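Local coordinates for protein mannan endo-1,4-beta-mannosidase (Bacillus subtilis, PDB 3CBW) that hydrolyses internal beta-1,4-mannosidic linkages of mannan, galactomannan and glucomannan, taking part in the breakdown of glucomannan, at residues Gly97-Tyr102 / Pro109-His114; Trp222-Asp227 / Phe236-Ser241. The protein carries 3 engineered substitutions. One frame throughout, in Å; residues are numbered along the deposited sequence.

Contact 1 of 2, residues Gly97-Tyr102 / Pro109-His114; sequences GDLMSY and PQISLH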
loop_
_atom_site.group_PDB
_atom_site.type_symbol
_atom_site.label_atom_id
_atom_site.label_comp_id
_atom_site.label_asym_id
_atom_site.label_seq_id
_atom_site.Cartn_x
_atom_site.Cartn_y
_atom_site.Cartn_z
ATOM N N GLY A 97 -4.178 -0.310 17.216
ATOM C CA GLY A 97 -5.481 -0.602 17.822
ATOM C C GLY A 97 -6.623 -0.368 16.841
ATOM O O GLY A 97 -7.503 -1.218 16.673
ATOM N N ASP A 98 -6.603 0.789 16.183
ATOM C CA ASP A 98 -7.619 1.146 15.199
ATOM C C ASP A 98 -7.603 0.230 13.980
ATOM O O ASP A 98 -8.658 -0.084 13.424
ATOM C CB ASP A 98 -7.473 2.605 14.781
ATOM C CG ASP A 98 -8.000 3.565 15.836
ATOM O OD1 ASP A 98 -8.873 3.175 16.643
ATOM O OD2 ASP A 98 -7.543 4.721 15.862
ATOM N N LEU A 99 -6.416 -0.216 13.577
ATOM C CA LEU A 99 -6.331 -1.144 12.453
ATOM C C LEU A 99 -6.943 -2.502 12.795
ATOM O O LEU A 99 -7.663 -3.090 11.987
ATOM C CB LEU A 99 -4.884 -1.307 12.018
ATOM C CG LEU A 99 -4.132 -0.068 11.519
ATOM C CD1 LEU A 99 -2.727 -0.443 11.094
ATOM C CD2 LEU A 99 -4.857 0.648 10.385
ATOM N N MET A 100 -6.643 -3.000 13.990
ATOM C CA MET A 100 -7.227 -4.255 14.455
ATOM C C MET A 100 -8.744 -4.152 14.570
ATOM O O MET A 100 -9.472 -5.049 14.146
ATOM C CB MET A 100 -6.611 -4.657 15.794
ATOM C CG MET A 100 -5.100 -4.899 15.732
ATOM S SD MET A 100 -4.286 -5.377 17.289
ATOM C CE MET A 100 -5.664 -5.064 18.409
ATOM N N SER A 101 -9.218 -3.031 15.096
ATOM C CA SER A 101 -10.649 -2.802 15.219
ATOM C C SER A 101 -11.312 -2.716 13.857
ATOM O O SER A 101 -12.451 -3.163 13.684
ATOM C CB SER A 101 -10.920 -1.524 16.004
ATOM O OG SER A 101 -10.423 -1.622 17.324
ATOM N N TYR A 102 -10.594 -2.153 12.884
ATOM C CA TYR A 102 -11.148 -2.033 11.539
ATOM C C TYR A 102 -11.414 -3.406 10.944
ATOM O O TYR A 102 -12.482 -3.634 10.354
ATOM C CB TYR A 102 -10.243 -1.201 10.612
ATOM C CG TYR A 102 -11.039 -0.340 9.658
ATOM C CD1 TYR A 102 -11.264 -0.731 8.342
ATOM C CD2 TYR A 102 -11.592 0.865 10.086
ATOM C CE1 TYR A 102 -12.019 0.052 7.482
ATOM C CE2 TYR A 102 -12.339 1.662 9.230
ATOM C CZ TYR A 102 -12.545 1.252 7.927
ATOM O OH TYR A 102 -13.305 2.049 7.105
ATOM N N PRO A 109 -6.974 -3.584 7.156
ATOM C CA PRO A 109 -5.947 -2.546 7.289
ATOM C C PRO A 109 -4.847 -2.630 6.237
ATOM O O PRO A 109 -4.539 -3.707 5.716
ATOM C CB PRO A 109 -5.396 -2.794 8.696
ATOM C CG PRO A 109 -5.524 -4.281 8.867
ATOM C CD PRO A 109 -6.786 -4.686 8.125
ATOM N N GLN A 110 -4.252 -1.475 5.973
ATOM C CA GLN A 110 -3.132 -1.341 5.048
ATOM C C GLN A 110 -2.074 -0.484 5.713
ATOM O O GLN A 110 -2.386 0.554 6.300
ATOM C CB GLN A 110 -3.589 -0.682 3.742
ATOM C CG GLN A 110 -2.519 -0.554 2.651
ATOM C CD GLN A 110 -1.853 0.819 2.496
ATOM O OE1 GLN A 110 -1.287 1.086 1.433
ATOM N NE2 GLN A 110 -1.911 1.686 3.515
ATOM N N ILE A 111 -0.818 -0.902 5.599
ATOM C CA ILE A 111 0.307 -0.133 6.139
ATOM C C ILE A 111 1.340 0.178 5.062
ATOM O O ILE A 111 1.771 -0.718 4.327
ATOM C CB ILE A 111 0.973 -0.888 7.329
ATOM C CG1 ILE A 111 -0.034 -0.997 8.482
ATOM C CG2 ILE A 111 2.261 -0.195 7.782
ATOM C CD1 ILE A 111 0.374 -1.920 9.624
ATOM N N SER A 112 1.706 1.457 4.979
ATOM C CA SER A 112 2.840 1.920 4.173
ATOM C C SER A 112 3.889 2.534 5.086
ATOM O O SER A 112 3.666 2.674 6.283
ATOM C CB SER A 112 2.393 2.943 3.120
ATOM O OG SER A 112 1.821 4.099 3.720
ATOM N N LEU A 113 5.038 2.878 4.507
ATOM C CA LEU A 113 6.174 3.374 5.286
ATOM C C LEU A 113 6.919 4.493 4.578
ATOM O O LEU A 113 7.640 4.249 3.605
ATOM C CB LEU A 113 7.178 2.249 5.536
ATOM C CG LEU A 113 6.677 0.981 6.239
ATOM C CD1 LEU A 113 7.641 -0.177 6.079
ATOM C CD2 LEU A 113 6.412 1.256 7.709
ATOM N N HIS A 114 6.796 5.713 5.089
ATOM C CA HIS A 114 7.648 6.816 4.610
ATOM C C HIS A 114 8.978 6.798 5.363
ATOM O O HIS A 114 9.269 7.682 6.172
ATOM C CB HIS A 114 6.932 8.152 4.729
ATOM C CG HIS A 114 5.927 8.372 3.640
ATOM N ND1 HIS A 114 4.826 7.560 3.467
ATOM C CD2 HIS A 114 5.873 9.296 2.651
ATOM C CE1 HIS A 114 4.129 7.983 2.425
ATOM N NE2 HIS A 114 4.740 9.039 1.916
#
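The pyrrolidine ring of P109 meets L99 through one corner: its CB lies 3.7 Å from L99 CB and 3.9 Å from L99 CD2, while the neighbouring ring atom P109 CG faces the backbone carbonyl oxygen of L99. None of the planar rings takes part in this contact: Y102 lies beside it and H114 is at the far end of the strand. Y102, one turn further along the helix, lays its ring almost parallel to that of Y73 and makes a cation-pi contact with K331, while its hydroxyl is hydrogen-bonded to P70 O. H114 meets H175 and Y49 edge-to-face, and its ND1 shares D76 OD2 with S112 OG.

The contact itself is apolar and carried by three buried side chains. With CG anti to its own carbonyl carbon (chi1 -61°) and CD1 extended beyond it (chi2 -178°), L99 reaches past P109 to the next side chain on the helix-facing side of the strand. There L99 CD1 comes within 3.7 Å of I111 CD1 and 3.8 Å of I111 CG1, so one methyl rests against the end of the ethyl branch of the isoleucine. The two branches of L99 thus divide the work, CD2 on the proline and CD1 on the isoleucine. C75 presses on L99 from strand 72-79, and L159 and L162 of helix 143-163 also pack on I111. Within the helix, G97 O accepts both S101 N and S101 OG, the hydroxyl approaching at 3.0 Å from above the carbonyl plane.

Helix 96-104 is hereby seated on the start of the strand that follows it, with the L99 and P109 CA atoms 5.4 Å apart. Strand 72-79, this helix and strand 108-114 form a beta-alpha-beta crossover, the repeating unit of the TIM barrel of glycosyl hydrolase family 26.

Contact 2 of 2, residues Trp222-Asp227 / Phe236-Ser241; sequences WVYSPD and FYPGAS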
loop_
_atom_site.group_PDB
_atom_site.type_symbol
_atom_site.label_atom_id
_atom_site.label_comp_id
_atom_site.label_asym_id
_atom_site.label_seq_id
_atom_site.Cartn_x
_atom_site.Cartn_y
_atom_site.Cartn_z
ATOM N N TRP A 222 1.807 -8.831 0.556
ATOM C CA TRP A 222 2.867 -7.954 0.070
ATOM C C TRP A 222 2.466 -7.208 -1.193
ATOM O O TRP A 222 2.074 -7.835 -2.193
ATOM C CB TRP A 222 4.135 -8.787 -0.161
ATOM C CG TRP A 222 4.720 -9.228 1.139
ATOM C CD1 TRP A 222 4.300 -10.269 1.915
ATOM C CD2 TRP A 222 5.777 -8.589 1.851
ATOM N NE1 TRP A 222 5.055 -10.331 3.060
ATOM C CE2 TRP A 222 5.969 -9.312 3.047
ATOM C CE3 TRP A 222 6.611 -7.498 1.579
ATOM C CZ2 TRP A 222 6.954 -8.974 3.977
ATOM C CZ3 TRP A 222 7.592 -7.162 2.508
ATOM C CH2 TRP A 222 7.741 -7.885 3.698
ATOM N N VAL A 223 2.571 -5.876 -1.151
ATOM C CA VAL A 223 2.073 -5.021 -2.241
ATOM C C VAL A 223 3.229 -4.260 -2.893
ATOM O O VAL A 223 3.989 -3.580 -2.204
ATOM C CB VAL A 223 0.995 -4.038 -1.725
ATOM C CG1 VAL A 223 0.392 -3.207 -2.854
ATOM C CG2 VAL A 223 -0.106 -4.794 -0.953
ATOM N N TYR A 224 3.335 -4.362 -4.223
ATOM C CA TYR A 224 4.365 -3.685 -5.034
ATOM C C TYR A 224 3.683 -2.557 -5.780
ATOM O O TYR A 224 2.782 -2.821 -6.585
ATOM C CB TYR A 224 4.938 -4.713 -6.011
ATOM C CG TYR A 224 5.779 -4.158 -7.142
ATOM C CD1 TYR A 224 7.102 -3.752 -6.919
ATOM C CD2 TYR A 224 5.269 -4.070 -8.440
ATOM C CE1 TYR A 224 7.883 -3.249 -7.947
ATOM C CE2 TYR A 224 6.059 -3.553 -9.477
ATOM C CZ TYR A 224 7.357 -3.159 -9.216
ATOM O OH TYR A 224 8.148 -2.662 -10.221
ATOM N N SER A 225 4.127 -1.319 -5.548
ATOM C CA SER A 225 3.368 -0.147 -5.994
ATOM C C SER A 225 4.218 0.949 -6.651
ATOM O O SER A 225 4.513 1.979 -6.038
ATOM C CB SER A 225 2.528 0.428 -4.841
ATOM O OG SER A 225 3.322 0.752 -3.711
ATOM N N PRO A 226 4.582 0.756 -7.931
ATOM C CA PRO A 226 5.199 1.846 -8.676
ATOM C C PRO A 226 4.256 3.035 -8.869
ATOM O O PRO A 226 3.024 2.911 -8.744
ATOM C CB PRO A 226 5.489 1.219 -10.032
ATOM C CG PRO A 226 4.628 -0.007 -10.116
ATOM C CD PRO A 226 4.422 -0.473 -8.733
ATOM N N ASP A 227 4.848 4.182 -9.175
ATOM C CA ASP A 227 4.098 5.371 -9.538
ATOM C C ASP A 227 3.632 5.294 -10.995
ATOM O O ASP A 227 4.415 4.958 -11.890
ATOM C CB ASP A 227 4.996 6.587 -9.363
ATOM C CG ASP A 227 4.221 7.858 -9.296
ATOM O OD1 ASP A 227 3.830 8.221 -8.171
ATOM O OD2 ASP A 227 3.993 8.476 -10.359
ATOM N N PHE A 236 11.378 -2.844 -11.714
ATOM C CA PHE A 236 11.698 -2.960 -10.301
ATOM C C PHE A 236 11.063 -4.165 -9.612
ATOM O O PHE A 236 11.270 -4.372 -8.430
ATOM C CB PHE A 236 11.269 -1.685 -9.588
ATOM C CG PHE A 236 12.105 -0.483 -9.923
ATOM C CD1 PHE A 236 13.266 -0.224 -9.211
ATOM C CD2 PHE A 236 11.708 0.400 -10.914
ATOM C CE1 PHE A 236 14.036 0.886 -9.497
ATOM C CE2 PHE A 236 12.469 1.501 -11.202
ATOM C CZ PHE A 236 13.634 1.744 -10.491
ATOM N N TYR A 237 10.305 -4.957 -10.352
ATOM C CA TYR A 237 9.561 -6.061 -9.746
ATOM C C TYR A 237 10.536 -7.081 -9.181
ATOM O O TYR A 237 11.361 -7.606 -9.911
ATOM C CB TYR A 237 8.718 -6.711 -10.819
ATOM C CG TYR A 237 7.812 -7.825 -10.385
ATOM C CD1 TYR A 237 6.792 -7.614 -9.458
ATOM C CD2 TYR A 237 7.924 -9.085 -10.968
ATOM C CE1 TYR A 237 5.925 -8.639 -9.100
ATOM C CE2 TYR A 237 7.065 -10.108 -10.627
ATOM C CZ TYR A 237 6.068 -9.875 -9.699
ATOM O OH TYR A 237 5.207 -10.889 -9.386
ATOM N N PRO A 238 10.476 -7.348 -7.863
ATOM C CA PRO A 238 11.479 -8.234 -7.288
ATOM C C PRO A 238 11.270 -9.714 -7.597
ATOM O O PRO A 238 12.200 -10.503 -7.416
ATOM C CB PRO A 238 11.358 -7.965 -5.792
ATOM C CG PRO A 238 9.953 -7.567 -5.599
ATOM C CD PRO A 238 9.576 -6.789 -6.840
ATOM N N GLY A 239 10.079 -10.078 -8.066
ATOM C CA GLY A 239 9.788 -11.463 -8.428
ATOM C C GLY A 239 8.516 -11.979 -7.800
ATOM O O GLY A 239 8.040 -11.459 -6.775
ATOM N N ALA A 240 7.986 -13.040 -8.403
ATOM C CA ALA A 240 6.696 -13.598 -8.006
ATOM C C ALA A 240 6.681 -14.155 -6.596
ATOM O O ALA A 240 5.613 -14.274 -5.994
ATOM C CB ALA A 240 6.253 -14.678 -8.985
ATOM N N SER A 241 7.843 -14.532 -6.071
ATOM C CA SER A 241 7.853 -15.083 -4.715
ATOM C C SER A 241 7.853 -14.040 -3.594
ATOM O O SER A 241 7.792 -14.407 -2.424
ATOM C CB SER A 241 9.008 -16.061 -4.533
ATOM O OG SER A 241 10.209 -15.348 -4.450
#
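Y224, the last residue of barrel strand 220-224, packs against F236, Y237 and P238 in the connection that leads to the neighbouring parallel strand 245-252 of the TIM barrel. This connection contains no regular helix, and the Y224 ring packs against its F236-P238 part.

The aromatic contact is T-shaped (edge-to-face). Y237 turns its edge to a face of Y224, with centroids 5.5 Å apart and planes at 72°, and Y237 CD1 lies 4.0 Å from Y224 CD2. The opposite face of Y224 is taken by P226 CD, two residues along its own chain, so the phenol is clamped from both sides. Having CG anti to the backbone N (chi1 167°) carries the Y224 ring across to the loop.

Apolar contacts extend the grip. P238 CD comes obliquely to within 3.9 Å of Y224 CD1, and F236 CB packs at 4.1 Å from Y224 CE1. The F236 ring itself leads away, to I197 and an edge-to-face meeting with Y200 on helix 194-214.

Among polar atoms, the hydroxyl of Y224 is hydrogen-bonded to K233 O, in the loop between the two segments. It also lies 3.2 Å from Y237 N, but the angle is poor and no hydrogen bond forms there. A leucine in place of Y224 would probably leave K233 O without its hydroxyl partner and the edge of Y237 without the aromatic face it rests on, setting the loop freer to shift.

G239 has backbone angles at which a side chain would collide with P238 O. Beyond Y237 the chain brings G239 N over one face of the Y237 ring, 3.7 Å from its plane and offset toward the rim.

From the N terminus, contact 1 comes first: it closes the short turn between helix 96-104 and strand 108-114. The chain then runs through strand 169-172 and helix 194-214 before contact 2 opens at strand 220-224, whose own loop folds back on it ahead of strand 245-252. The two are in series, neither nested nor crossed, and do not touch; the centres of contact 1 and contact 2 lie about 20 Å apart, on opposite sides of the chain's centre. Both nevertheless reach the same parallel sheet, where strand 169-172 pairs with strands 108-114 and 220-224. Contact 1 fixes a helix at the beginning of its strand, contact 2 a loop at the end of another.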